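Local coordinates for protein CCMAN5 (Cellulosimicrobium cellulans, PDB 2XSG) that probably hydrolyses mannosides as a calcium-dependent glycosidase of family GH92, and enables the mannose-6-phosphate modification of lysosomal enzymes produced in yeast, at residues Ala7-Leu12 with Leu310-Leu315; Phe598-Glu603 with Phe678-Gly683. All blocks are in the same frame, centred on the assembly; numbering follows the deposited sequence.

Contact 1 (Ala7-Leu12 with Leu310-Leu315); sequences ADYASL and LFYTHL
The ring of Y9 overlaps one face of the Y312 ring, with its CD1 atom over the phenol end of its partner. CD1 of Y9 sits 3.3 Å above that plane, offset toward the rim, and comes within 3.4 Å of Y312 CZ. The pair is oblique, with planes inclined at 34° and centroids 4.9 Å apart, and the closest approach is Y9 CE1 to Y312 OH at 3.2 Å. Beside this pair L12 runs along Y312 in the same direction, and its CD1 methyl lies 3.6 Å from Y312 CD2. With CG of Y312 anti to the carbonyl carbon (chi1 -76°), the ring leaves helix 306-318 toward the N-terminal turn and meets both side chains at once. F311 CD2, from the same helix, lies over the centre of the opposite face, 3.8 Å above the ring plane, so the phenol is held between two aromatic neighbours.

The hydroxyls of Y312 and T313 find partners outside the two segments: Y312 OH bonds to the carbonyl of V293, and T313 OG1 to R309 O and D14 N. Behind the turn, D8 pairs with R283 of helix 275-290 in a salt bridge, while S11 OG bonds to D8 O at 2.6 Å. Y9 also touches N287 and L290 of that helix and A294 of strand 293-296, so the N-terminal segment packs on these as well as on helix 306-318. Cutting Y312 back to an alanine would take away the ring, and would probably leave Y9 CD1 and the L12 CD1 methyl facing a gap and V293 O without its hydroxyl partner. The chemistry implies a division of labour: a mainly apolar contact, with the Y312 oxygen against Y9 CE1, joins the segments directly, while polar bonds to outside residues hold each to its surroundings.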
ATOM      1  N   ALA A   7       6.152 -25.301  -3.108  1.00 19.88           N
ATOM      2  CA  ALA A   7       4.884 -25.206  -3.899  1.00 19.71           C
ATOM      3  C   ALA A   7       3.823 -24.340  -3.194  1.00 18.96           C
ATOM      4  O   ALA A   7       3.230 -23.453  -3.823  1.00 18.53           O
ATOM      5  CB  ALA A   7       4.324 -26.621  -4.219  1.00 20.18           C
ATOM      6  N   ASP A   8       3.589 -24.595  -1.898  1.00 17.88           N
ATOM      7  CA  ASP A   8       2.513 -23.903  -1.164  1.00 16.72           C
ATOM      8  C   ASP A   8       3.034 -22.693  -0.384  1.00 15.16           C
ATOM      9  O   ASP A   8       3.186 -22.729   0.841  1.00 14.91           O
ATOM     10  CB  ASP A   8       1.716 -24.854  -0.266  1.00 16.70           C
ATOM     11  CG  ASP A   8       0.451 -24.198   0.312  1.00 17.66           C
ATOM     12  OD1 ASP A   8      -0.407 -23.712  -0.444  1.00 18.70           O
ATOM     13  OD2 ASP A   8       0.302 -24.174   1.537  1.00 19.66           O
ATOM     14  N   TYR A   9       3.290 -21.623  -1.124  1.00 13.62           N
ATOM     15  CA  TYR A   9       3.779 -20.367  -0.566  1.00 12.13           C
ATOM     16  C   TYR A   9       2.735 -19.704   0.323  1.00 10.97           C
ATOM     17  O   TYR A   9       3.086 -19.049   1.313  1.00 10.38           O
ATOM     18  CB  TYR A   9       4.198 -19.420  -1.681  1.00 12.01           C
ATOM     19  CG  TYR A   9       5.356 -19.926  -2.515  1.00 13.18           C
ATOM     20  CD1 TYR A   9       6.654 -19.899  -2.014  1.00 13.23           C
ATOM     21  CD2 TYR A   9       5.148 -20.445  -3.802  1.00 13.66           C
ATOM     22  CE1 TYR A   9       7.727 -20.356  -2.763  1.00 14.44           C
ATOM     23  CE2 TYR A   9       6.224 -20.915  -4.562  1.00 15.46           C
ATOM     24  CZ  TYR A   9       7.507 -20.861  -4.024  1.00 15.55           C
ATOM     25  OH  TYR A   9       8.585 -21.311  -4.737  1.00 18.14           O
ATOM     26  N   ALA A  10       1.464 -19.906  -0.006  1.00  9.65           N
ATOM     27  CA  ALA A  10       0.364 -19.362   0.798  1.00  8.97           C
ATOM     28  C   ALA A  10       0.484 -19.710   2.291  1.00  8.69           C
ATOM     29  O   ALA A  10       0.165 -18.886   3.141  1.00  8.57           O
ATOM     30  CB  ALA A  10      -0.983 -19.791   0.238  1.00  8.65           C
ATOM     31  N   SER A  11       0.977 -20.904   2.603  1.00  8.06           N
ATOM     32  CA  SER A  11       1.151 -21.338   4.000  1.00  8.34           C
ATOM     33  C   SER A  11       2.205 -20.528   4.759  1.00  7.53           C
ATOM     34  O   SER A  11       2.198 -20.495   6.002  1.00  7.54           O
ATOM     35  CB  SER A  11       1.514 -22.830   4.056  1.00  8.75           C
ATOM     36  OG  SER A  11       2.764 -23.053   3.411  1.00 10.17           O
ATOM     37  N   LEU A  12       3.091 -19.861   4.023  1.00  6.75           N
ATOM     38  CA  LEU A  12       4.138 -19.034   4.644  1.00  6.43           C
ATOM     39  C   LEU A  12       3.706 -17.607   4.998  1.00  6.49           C
ATOM     40  O   LEU A  12       4.320 -16.962   5.859  1.00  6.05           O
ATOM     41  CB  LEU A  12       5.400 -19.003   3.779  1.00  5.66           C
ATOM     42  CG  LEU A  12       6.090 -20.330   3.495  1.00  5.97           C
ATOM     43  CD1 LEU A  12       7.328 -20.066   2.630  1.00  5.72           C
ATOM     44  CD2 LEU A  12       6.482 -21.099   4.803  1.00  4.79           C
ATOM     45  N   LEU A 310       8.396 -13.791   6.663  1.00  7.39           N
ATOM     46  CA  LEU A 310       8.301 -12.344   6.567  1.00  6.95           C
ATOM     47  C   LEU A 310       8.333 -11.923   5.115  1.00  6.71           C
ATOM     48  O   LEU A 310       7.493 -11.139   4.691  1.00  7.42           O
ATOM     49  CB  LEU A 310       9.442 -11.658   7.301  1.00  6.96           C
ATOM     50  CG  LEU A 310       9.192 -11.123   8.686  1.00  7.38           C
ATOM     51  CD1 LEU A 310      10.514 -10.523   9.192  1.00  8.36           C
ATOM     52  CD2 LEU A 310       8.037 -10.086   8.723  1.00  6.47           C
ATOM     53  N   PHE A 311       9.281 -12.454   4.339  1.00  6.10           N
ATOM     54  CA  PHE A 311       9.292 -12.169   2.909  1.00  5.21           C
ATOM     55  C   PHE A 311       7.940 -12.445   2.231  1.00  5.13           C
ATOM     56  O   PHE A 311       7.388 -11.557   1.556  1.00  4.80           O
ATOM     57  CB  PHE A 311      10.410 -12.922   2.189  1.00  4.65           C
ATOM     58  CG  PHE A 311      10.455 -12.655   0.732  1.00  3.99           C
ATOM     59  CD1 PHE A 311      11.082 -11.510   0.244  1.00  4.38           C
ATOM     60  CD2 PHE A 311       9.831 -13.513  -0.166  1.00  2.00           C
ATOM     61  CE1 PHE A 311      11.089 -11.244  -1.107  1.00  2.98           C
ATOM     62  CE2 PHE A 311       9.829 -13.243  -1.522  1.00  3.04           C
ATOM     63  CZ  PHE A 311      10.468 -12.109  -1.995  1.00  4.18           C
ATOM     64  N   TYR A 312       7.421 -13.666   2.387  1.00  4.62           N
ATOM     65  CA  TYR A 312       6.192 -14.059   1.683  1.00  4.28           C
ATOM     66  C   TYR A 312       4.942 -13.309   2.170  1.00  4.25           C
ATOM     67  O   TYR A 312       4.028 -13.044   1.382  1.00  4.02           O
ATOM     68  CB  TYR A 312       6.001 -15.589   1.610  1.00  4.30           C
ATOM     69  CG  TYR A 312       6.930 -16.196   0.565  1.00  4.79           C
ATOM     70  CD1 TYR A 312       6.698 -15.998  -0.814  1.00  4.94           C
ATOM     71  CD2 TYR A 312       8.049 -16.921   0.940  1.00  3.40           C
ATOM     72  CE1 TYR A 312       7.561 -16.519  -1.766  1.00  2.64           C
ATOM     73  CE2 TYR A 312       8.920 -17.450  -0.001  1.00  3.53           C
ATOM     74  CZ  TYR A 312       8.675 -17.229  -1.359  1.00  3.02           C
ATOM     75  OH  TYR A 312       9.534 -17.750  -2.286  1.00  2.10           O
ATOM     76  N   THR A 313       4.926 -12.969   3.454  1.00  3.99           N
ATOM     77  CA  THR A 313       3.872 -12.153   4.033  1.00  3.87           C
ATOM     78  C   THR A 313       3.869 -10.770   3.360  1.00  4.37           C
ATOM     79  O   THR A 313       2.811 -10.254   2.984  1.00  3.58           O
ATOM     80  CB  THR A 313       4.042 -12.015   5.565  1.00  4.61           C
ATOM     81  OG1 THR A 313       3.955 -13.312   6.185  1.00  2.83           O
ATOM     82  CG2 THR A 313       2.977 -11.071   6.153  1.00  3.47           C
ATOM     83  N   HIS A 314       5.052 -10.182   3.200  1.00  3.68           N
ATOM     84  CA  HIS A 314       5.141  -8.862   2.579  1.00  4.29           C
ATOM     85  C   HIS A 314       4.994  -8.914   1.056  1.00  4.18           C
ATOM     86  O   HIS A 314       4.480  -7.958   0.440  1.00  4.46           O
ATOM     87  CB  HIS A 314       6.397  -8.101   3.024  1.00  3.78           C
ATOM     88  CG  HIS A 314       6.386  -7.755   4.481  1.00  4.89           C
ATOM     89  ND1 HIS A 314       5.365  -7.038   5.062  1.00  6.14           N
ATOM     90  CD2 HIS A 314       7.252  -8.051   5.478  1.00  2.94           C
ATOM     91  CE1 HIS A 314       5.602  -6.898   6.352  1.00  3.28           C
ATOM     92  NE2 HIS A 314       6.749  -7.492   6.627  1.00  4.88           N
ATOM     93  N   LEU A 315       5.407 -10.019   0.436  1.00  3.33           N
ATOM     94  CA  LEU A 315       5.072 -10.201  -0.975  1.00  3.00           C
ATOM     95  C   LEU A 315       3.535 -10.230  -1.141  1.00  3.01           C
ATOM     96  O   LEU A 315       2.972  -9.584  -2.055  1.00  2.44           O
ATOM     97  CB  LEU A 315       5.719 -11.462  -1.558  1.00  2.86           C
ATOM     98  CG  LEU A 315       5.717 -11.663  -3.077  1.00  2.78           C
ATOM     99  CD1 LEU A 315       6.515 -10.568  -3.816  1.00  4.34           C
ATOM    100  CD2 LEU A 315       6.244 -13.043  -3.464  1.00  3.53           C
TER

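Contact 2 (Phe598-Glu603 with Phe678-Gly683); sequences FNYTGE and FPVTAG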
ATOM      1  N   PHE A 598      24.494   5.663   0.438  1.00  5.14           N
ATOM      2  CA  PHE A 598      25.913   5.432   0.671  1.00  5.47           C
ATOM      3  C   PHE A 598      26.634   4.930  -0.582  1.00  6.23           C
ATOM      4  O   PHE A 598      27.840   5.164  -0.728  1.00  6.45           O
ATOM      5  CB  PHE A 598      26.131   4.487   1.857  1.00  5.61           C
ATOM      6  CG  PHE A 598      25.788   5.090   3.184  1.00  3.84           C
ATOM      7  CD1 PHE A 598      24.635   4.684   3.868  1.00  4.46           C
ATOM      8  CD2 PHE A 598      26.613   6.054   3.762  1.00  3.48           C
ATOM      9  CE1 PHE A 598      24.320   5.210   5.128  1.00  5.21           C
ATOM     10  CE2 PHE A 598      26.309   6.591   5.017  1.00  4.51           C
ATOM     11  CZ  PHE A 598      25.149   6.170   5.700  1.00  4.95           C
ATOM     12  N   ASN A 599      25.892   4.265  -1.479  1.00  6.28           N
ATOM     13  CA  ASN A 599      26.396   3.867  -2.795  1.00  6.53           C
ATOM     14  C   ASN A 599      26.861   5.085  -3.601  1.00  7.02           C
ATOM     15  O   ASN A 599      27.763   4.991  -4.423  1.00  7.23           O
ATOM     16  CB  ASN A 599      25.301   3.160  -3.607  1.00  6.40           C
ATOM     17  CG  ASN A 599      25.007   1.748  -3.129  1.00  6.83           C
ATOM     18  OD1 ASN A 599      25.644   1.231  -2.212  1.00  5.15           O
ATOM     19  ND2 ASN A 599      24.016   1.116  -3.757  1.00  7.00           N
ATOM     20  N   TYR A 600      26.223   6.224  -3.364  1.00  7.60           N
ATOM     21  CA  TYR A 600      26.537   7.458  -4.083  1.00  7.92           C
ATOM     22  C   TYR A 600      27.690   8.214  -3.463  1.00  8.32           C
ATOM     23  O   TYR A 600      28.308   9.039  -4.132  1.00  8.30           O
ATOM     24  CB  TYR A 600      25.325   8.385  -4.126  1.00  7.70           C
ATOM     25  CG  TYR A 600      24.151   7.890  -4.954  1.00  8.17           C
ATOM     26  CD1 TYR A 600      23.260   6.933  -4.442  1.00  7.32           C
ATOM     27  CD2 TYR A 600      23.907   8.399  -6.232  1.00  6.69           C
ATOM     28  CE1 TYR A 600      22.164   6.493  -5.186  1.00  7.36           C
ATOM     29  CE2 TYR A 600      22.789   7.960  -6.987  1.00  6.88           C
ATOM     30  CZ  TYR A 600      21.923   7.013  -6.440  1.00  6.20           C
ATOM     31  OH  TYR A 600      20.840   6.549  -7.153  1.00  7.20           O
ATOM     32  N   THR A 601      27.978   7.951  -2.189  1.00  8.73           N
ATOM     33  CA  THR A 601      29.093   8.618  -1.519  1.00  9.25           C
ATOM     34  C   THR A 601      30.336   7.754  -1.459  1.00  9.25           C
ATOM     35  O   THR A 601      31.234   8.035  -0.663  1.00  9.67           O
ATOM     36  CB  THR A 601      28.757   9.026  -0.064  1.00  9.66           C
ATOM     37  OG1 THR A 601      28.345   7.868   0.679  1.00  8.94           O
ATOM     38  CG2 THR A 601      27.674  10.107  -0.033  1.00  9.94           C
ATOM     39  N   GLY A 602      30.377   6.708  -2.284  1.00  9.55           N
ATOM     40  CA  GLY A 602      31.538   5.807  -2.378  1.00  9.27           C
ATOM     41  C   GLY A 602      31.679   4.873  -1.194  1.00  9.29           C
ATOM     42  O   GLY A 602      32.767   4.354  -0.912  1.00  8.91           O
ATOM     43  N   GLU A 603      30.582   4.644  -0.477  1.00  8.89           N
ATOM     44  CA  GLU A 603      30.643   3.745   0.686  1.00  8.63           C
ATOM     45  C   GLU A 603      29.551   2.681   0.615  1.00  7.97           C
ATOM     46  O   GLU A 603      28.679   2.612   1.485  1.00  7.98           O
ATOM     47  CB  GLU A 603      30.604   4.546   1.997  1.00  8.75           C
ATOM     48  CG  GLU A 603      31.775   5.532   2.129  1.00 10.28           C
ATOM     49  CD  GLU A 603      31.993   5.988   3.550  1.00 11.82           C
ATOM     50  OE1 GLU A 603      31.302   6.930   3.985  1.00 12.96           O
ATOM     51  OE2 GLU A 603      32.845   5.394   4.241  1.00 13.63           O
ATOM     52  N   PHE A 678      16.863  -1.729  -5.063  1.00  4.65           N
ATOM     53  CA  PHE A 678      15.991  -0.663  -4.573  1.00  4.98           C
ATOM     54  C   PHE A 678      15.891   0.507  -5.554  1.00  4.71           C
ATOM     55  O   PHE A 678      16.901   0.911  -6.143  1.00  3.86           O
ATOM     56  CB  PHE A 678      16.520  -0.152  -3.241  1.00  5.17           C
ATOM     57  CG  PHE A 678      15.628   0.860  -2.596  1.00  5.97           C
ATOM     58  CD1 PHE A 678      14.605   0.452  -1.748  1.00  6.12           C
ATOM     59  CD2 PHE A 678      15.802   2.211  -2.834  1.00  5.23           C
ATOM     60  CE1 PHE A 678      13.759   1.382  -1.154  1.00  5.75           C
ATOM     61  CE2 PHE A 678      14.958   3.142  -2.246  1.00  7.64           C
ATOM     62  CZ  PHE A 678      13.940   2.726  -1.397  1.00  6.03           C
ATOM     63  N   PRO A 679      14.674   1.076  -5.723  1.00  5.23           N
ATOM     64  CA  PRO A 679      14.569   2.192  -6.653  1.00  4.89           C
ATOM     65  C   PRO A 679      14.804   3.542  -5.963  1.00  4.91           C
ATOM     66  O   PRO A 679      13.852   4.206  -5.532  1.00  5.52           O
ATOM     67  CB  PRO A 679      13.125   2.072  -7.160  1.00  5.28           C
ATOM     68  CG  PRO A 679      12.382   1.549  -5.951  1.00  5.68           C
ATOM     69  CD  PRO A 679      13.353   0.664  -5.204  1.00  5.11           C
ATOM     70  N   VAL A 680      16.054   3.963  -5.864  1.00  3.98           N
ATOM     71  CA  VAL A 680      16.313   5.330  -5.390  1.00  3.54           C
ATOM     72  C   VAL A 680      15.601   6.340  -6.307  1.00  3.11           C
ATOM     73  O   VAL A 680      14.799   7.147  -5.855  1.00  3.56           O
ATOM     74  CB  VAL A 680      17.840   5.628  -5.238  1.00  3.56           C
ATOM     75  CG1 VAL A 680      18.102   7.122  -5.016  1.00  2.00           C
ATOM     76  CG2 VAL A 680      18.410   4.805  -4.077  1.00  2.00           C
ATOM     77  N   THR A 681      15.839   6.232  -7.600  1.00  3.12           N
ATOM     78  CA  THR A 681      15.177   7.102  -8.560  1.00  3.01           C
ATOM     79  C   THR A 681      13.996   6.387  -9.199  1.00  3.25           C
ATOM     80  O   THR A 681      14.166   5.660 -10.178  1.00  4.00           O
ATOM     81  CB  THR A 681      16.172   7.586  -9.637  1.00  2.56           C
ATOM     82  OG1 THR A 681      17.347   8.076  -8.988  1.00  2.00           O
ATOM     83  CG2 THR A 681      15.568   8.698 -10.468  1.00  2.28           C
ATOM     84  N   ALA A 682      12.809   6.564  -8.611  1.00  3.07           N
ATOM     85  CA  ALA A 682      11.569   6.236  -9.281  1.00  2.78           C
ATOM     86  C   ALA A 682      11.489   7.202 -10.454  1.00  3.03           C
ATOM     87  O   ALA A 682      11.940   8.349 -10.354  1.00  2.73           O
ATOM     88  CB  ALA A 682      10.394   6.434  -8.349  1.00  2.47           C
ATOM     89  N   GLY A 683      10.945   6.738 -11.569  1.00  3.13           N
ATOM     90  CA  GLY A 683      10.924   7.550 -12.773  1.00  4.10           C
ATOM     91  C   GLY A 683      12.206   7.421 -13.574  1.00  4.43           C
ATOM     92  O   GLY A 683      12.465   8.219 -14.473  1.00  5.46           O
TER
HETATM   93  O   HOH W   1      19.973   7.410  -9.549  1.00  4.22           O
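Y600 and V680 approach from opposite directions between two loops of the GH92 catalytic domain, the V680 CG1 methyl against the phenol oxygen; the second loop turns through an inverse gamma turn centred on P679. The phenol oxygen of Y600 lies 3.5 Å from V680 CG1, and the adjoining ring carbon CZ is 4.1 Å from that same methyl. With CG1 anti to the backbone N (chi1 169°), this branch is the one turned to the phenol.

A water in the plane of the Y600 ring, at its edge, extends the contact to T681. It hydrogen-bonds to Y600 OH at 2.7 Å and donates to T681 OG1, so the hydroxyls are joined through solvent although they lie 4.2 Å apart (Y600 OH to T681 OG1). T681 OG1 is also bonded to A547 O, which ties the bridge to a further part of the chain.

Farther out, R358 of helix 353-366 bonds to the carbonyls of P679 and V680 and steadies the turn that presents V680. From the first loop, N599 ND2 reaches Q688 OE1 and V689 O, placing the loop that carries Y600. That loop is closed in turn by E603 N, which donates to F598 O at 2.8 Å.

From the N terminus, the modelled chain begins at A7 and travels through the strand-rich N-terminal region before contact 1 closes on helix 306-318, a loop of 297 intervening residues. Only much later does contact 2 open, at 598-603 ahead of helix 604-616; it closes after 74 intervening residues, at 678-683, which starts at the end of strand 677-678. The loops are therefore in series, neither nested nor crossed. Contact 1 fastens the start of the modelled chain to a helix of the catalytic region, whereas contact 2 joins two loops within that region. Their centres are 28 Å apart and their nearest atoms about 12 Å, with helix 665-675, which touches 310-315, leading on toward strand 677-678.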